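Capsid fiber protein (Bacillus phage phi29, PDB 6QYY) forms the fibers on the phage head, this structure being the N-terminal base by which the fiber is probably joined to the capsid. Local coordinates at residues 70-73 against 74-77; 101-104 against 105-108. All blocks are in the same frame, centred on the assembly; numbering follows the deposited sequence.

Each contact is built round a type II beta turn, 72-75 in contact 1 and 103-106 in contact 2, and each turn leads into a strand of the same antiparallel sheet: strand 76-79 follows the first, strand 107-112 the second. Contact 1 closes before contact 2 opens along the chain; their centres lie about 10 Å apart, on the same side of the chain's centre. They touch directly: Ile71 N probably donates to Ala102 O at 2.7 Å, and Glu104 N to Asp70 OD1 at 3.0 Å. The two loops are therefore hydrogen-bonded to each other next to the sheet they both enter. Contact 1 also faces a second subunit of the three-chain assembly; contact 2 is more exposed, and only its Glu101 comes within reach of that subunit.

Contact 1 of 2, residues 70-73 against 74-77; sequences DIKV and GDNL
Asp75 folds its carboxylate back over the type II beta turn that runs from Lys72 to Asp75. Its CB and CG each lie 3.3 Å from Lys72 O, the acceptor that closes the turn by taking the Asp75 N-H at 3.0 Å. CG is set beside the backbone N, anti to the carbonyl carbon (chi1 -81°), which directs the carboxylate back toward the start of the turn. At the tip, OD2 accepts Lys72 N at 2.9 Å; the bond is nearly straight, but the donor comes from above the carboxylate plane. A water donates to the same OD2 and to Asp70 O, bridging the two. OD1 turns to Gln23 NE2 of the second subunit, which also bonds Val73 O. Gly74 holds the third turn position with a positive phi of 95°, as is usual for glycine in a type II turn. Beneath the polar turn, Ile71 CD1 and Leu77 CD2 meet tip to tip at 3.7 Å, next to Ala98 of strand 96-98. With one oxygen tying the turn and the other bound across the interface, the Asp75 carboxylate probably links the shape of this loop to the interface with the second subunit, and its bonds to N-H groups and water are consistent with a charged, deprotonated state.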
loop_
_atom_site.group_PDB
_atom_site.type_symbol
_atom_site.label_atom_id
_atom_site.label_comp_id
_atom_site.label_asym_id
_atom_site.label_seq_id
_atom_site.Cartn_x
_atom_site.Cartn_y
_atom_site.Cartn_z
ATOM N N ASP A 70 16.505 21.085 0.602
ATOM C CA ASP A 70 17.066 20.431 -0.575
ATOM C C ASP A 70 17.028 18.915 -0.411
ATOM O O ASP A 70 17.438 18.374 0.619
ATOM C CB ASP A 70 18.502 20.902 -0.822
ATOM C CG ASP A 70 18.573 22.323 -1.386
ATOM O OD1 ASP A 70 17.524 23.004 -1.452
ATOM O OD2 ASP A 70 19.685 22.760 -1.762
ATOM N N ILE A 71 16.512 18.234 -1.425
ATOM C CA ILE A 71 16.359 16.788 -1.403
ATOM C C ILE A 71 17.177 16.211 -2.551
ATOM O O ILE A 71 17.146 16.737 -3.671
ATOM C CB ILE A 71 14.877 16.372 -1.501
ATOM C CG1 ILE A 71 14.120 16.709 -0.208
ATOM C CG2 ILE A 71 14.748 14.887 -1.817
ATOM C CD1 ILE A 71 12.610 16.569 -0.324
ATOM N N LYS A 72 17.950 15.171 -2.254
ATOM C CA LYS A 72 18.731 14.454 -3.247
ATOM C C LYS A 72 18.042 13.137 -3.577
ATOM O O LYS A 72 17.326 12.568 -2.745
ATOM C CB LYS A 72 20.153 14.199 -2.740
ATOM C CG LYS A 72 20.940 15.474 -2.438
ATOM C CD LYS A 72 20.793 16.490 -3.578
ATOM C CE LYS A 72 21.737 17.688 -3.425
ATOM N NZ LYS A 72 21.325 18.625 -2.340
ATOM N N VAL A 73 18.246 12.665 -4.812
ATOM C CA VAL A 73 17.662 11.391 -5.220
ATOM C C VAL A 73 18.108 10.309 -4.253
ATOM O O VAL A 73 19.300 10.171 -3.957
ATOM C CB VAL A 73 18.063 11.049 -6.664
ATOM C CG1 VAL A 73 17.674 9.604 -7.002
ATOM C CG2 VAL A 73 17.427 12.031 -7.638
ATOM N N GLY A 74 17.145 9.554 -3.726
ATOM C CA GLY A 74 17.447 8.488 -2.794
ATOM C C GLY A 74 17.342 8.855 -1.327
ATOM O O GLY A 74 17.444 7.957 -0.479
ATOM N N ASP A 75 17.145 10.136 -0.999
ATOM C CA ASP A 75 16.950 10.537 0.392
ATOM C C ASP A 75 15.703 9.881 0.966
ATOM O O ASP A 75 14.661 9.820 0.311
ATOM C CB ASP A 75 16.802 12.059 0.500
ATOM C CG ASP A 75 18.137 12.788 0.472
ATOM O OD1 ASP A 75 19.191 12.116 0.523
ATOM O OD2 ASP A 75 18.127 14.040 0.392
ATOM N N ASN A 76 15.803 9.406 2.202
ATOM C CA ASN A 76 14.613 9.057 2.956
ATOM C C ASN A 76 13.960 10.315 3.508
ATOM O O ASN A 76 14.644 11.252 3.929
ATOM C CB ASN A 76 14.960 8.101 4.087
ATOM C CG ASN A 76 15.644 6.863 3.587
ATOM O OD1 ASN A 76 15.055 6.104 2.820
ATOM N ND2 ASN A 76 16.887 6.646 4.009
ATOM N N LEU A 77 12.630 10.320 3.517
ATOM C CA LEU A 77 11.845 11.526 3.741
ATOM C C LEU A 77 10.879 11.365 4.903
ATOM O O LEU A 77 10.307 10.287 5.106
ATOM C CB LEU A 77 11.038 11.881 2.482
ATOM C CG LEU A 77 11.877 12.151 1.239
ATOM C CD1 LEU A 77 10.975 12.493 0.055
ATOM C CD2 LEU A 77 12.872 13.294 1.481
HETATM O O HOH W 1 19.527 16.628 0.614
#

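Contact 2 of 2, residues 101-104 against 105-108; sequences EAQE and GQLV
Gln106 grips Gln103 through two hydrogen bonds, one from its backbone and one from its side chain. Gln106 N donates to Gln103 O at 2.9 Å, and in return Gln103 N donates to Gln106 OE1 at 3.0 Å. That second N-H approaches only 19° from the plane of the side-chain carbonyl. With chi1 of Gln106 at -92°, away from a staggered value, and the chain extended beyond CG, the amide lies across the turn at the Gln103 backbone. There OE1 also lies 3.7 Å from Ala102 CA. The two glutamine side chains pass at a slant, their amide planes 52° apart, and Gln103 CB sits 3.8 Å from Gln106 OE1.

The backbone bond closes a type II beta turn from Gln103 to Gln106, the bend by which the chain enters strand 107-112 of the antiparallel sheet. Gly105 occupies its third position with a positive phi, the backbone shape that this turn type calls for there. On the inner side of the bend, Ala102 CB rests against Val108 CB at 3.8 Å, with Val108 CG2 slightly farther off; this small apolar contact lies below the polar turn and borders Ile71.

Farther out, neighbouring parts of the chain hold the loop. The 70-73 loop bonds to the arm that leads into the turn, while Gly105 and Gln106 make backbone hydrogen bonds with Ala67, just past strand 62-66, and Val108 continues the pairing with Val65 in that strand.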
loop_
_atom_site.group_PDB
_atom_site.type_symbol
_atom_site.label_atom_id
_atom_site.label_comp_id
_atom_site.label_asym_id
_atom_site.label_seq_id
_atom_site.Cartn_x
_atom_site.Cartn_y
_atom_site.Cartn_z
ATOM N N GLU A 101 15.266 14.729 -7.713
ATOM C CA GLU A 101 15.973 15.769 -6.983
ATOM C C GLU A 101 15.077 16.997 -6.870
ATOM O O GLU A 101 14.351 17.330 -7.810
ATOM C CB GLU A 101 17.270 16.107 -7.723
ATOM C CG GLU A 101 18.150 17.159 -7.099
ATOM C CD GLU A 101 19.446 17.331 -7.872
ATOM O OE1 GLU A 101 19.709 16.511 -8.779
ATOM O OE2 GLU A 101 20.202 18.278 -7.575
ATOM N N ALA A 102 15.117 17.671 -5.722
ATOM C CA ALA A 102 14.306 18.875 -5.579
ATOM C C ALA A 102 14.979 19.848 -4.624
ATOM O O ALA A 102 15.384 19.461 -3.528
ATOM C CB ALA A 102 12.889 18.532 -5.092
ATOM N N GLN A 103 15.115 21.098 -5.052
ATOM C CA GLN A 103 15.501 22.158 -4.134
ATOM C C GLN A 103 14.308 22.565 -3.273
ATOM O O GLN A 103 13.152 22.282 -3.601
ATOM C CB GLN A 103 16.018 23.383 -4.891
ATOM C CG GLN A 103 17.287 23.169 -5.691
ATOM C CD GLN A 103 17.785 24.466 -6.326
ATOM O OE1 GLN A 103 17.024 25.184 -6.977
ATOM N NE2 GLN A 103 19.060 24.774 -6.123
ATOM N N GLU A 104 14.601 23.270 -2.179
ATOM C CA GLU A 104 13.548 23.735 -1.288
ATOM C C GLU A 104 12.518 24.546 -2.065
ATOM O O GLU A 104 12.868 25.467 -2.808
ATOM C CB GLU A 104 14.142 24.577 -0.160
ATOM C CG GLU A 104 13.108 25.272 0.704
ATOM C CD GLU A 104 13.731 25.973 1.897
ATOM O OE1 GLU A 104 13.031 26.777 2.552
ATOM O OE2 GLU A 104 14.922 25.718 2.182
ATOM N N GLY A 105 11.245 24.201 -1.886
ATOM C CA GLY A 105 10.160 24.824 -2.614
ATOM C C GLY A 105 9.732 24.104 -3.878
ATOM O O GLY A 105 8.619 24.344 -4.363
ATOM N N GLN A 106 10.575 23.235 -4.429
ATOM C CA GLN A 106 10.204 22.488 -5.623
ATOM C C GLN A 106 9.397 21.241 -5.257
ATOM O O GLN A 106 9.403 20.768 -4.117
ATOM C CB GLN A 106 11.440 22.075 -6.433
ATOM C CG GLN A 106 11.859 23.061 -7.527
ATOM C CD GLN A 106 13.154 22.660 -8.232
ATOM O OE1 GLN A 106 13.966 21.906 -7.689
ATOM N NE2 GLN A 106 13.349 23.164 -9.447
ATOM N N LEU A 107 8.688 20.713 -6.253
ATOM C CA LEU A 107 7.896 19.500 -6.083
ATOM C C LEU A 107 8.809 18.279 -6.163
ATOM O O LEU A 107 9.503 18.087 -7.165
ATOM C CB LEU A 107 6.814 19.461 -7.163
ATOM C CG LEU A 107 5.529 18.687 -6.926
ATOM C CD1 LEU A 107 4.870 19.099 -5.621
ATOM C CD2 LEU A 107 4.571 18.872 -8.119
ATOM N N VAL A 108 8.840 17.461 -5.112
ATOM C CA VAL A 108 9.600 16.213 -5.139
ATOM C C VAL A 108 8.630 15.065 -5.405
ATOM O O VAL A 108 7.478 15.081 -4.953
ATOM C CB VAL A 108 10.405 15.996 -3.840
ATOM C CG1 VAL A 108 9.496 15.615 -2.673
ATOM C CG2 VAL A 108 11.469 14.909 -4.047
#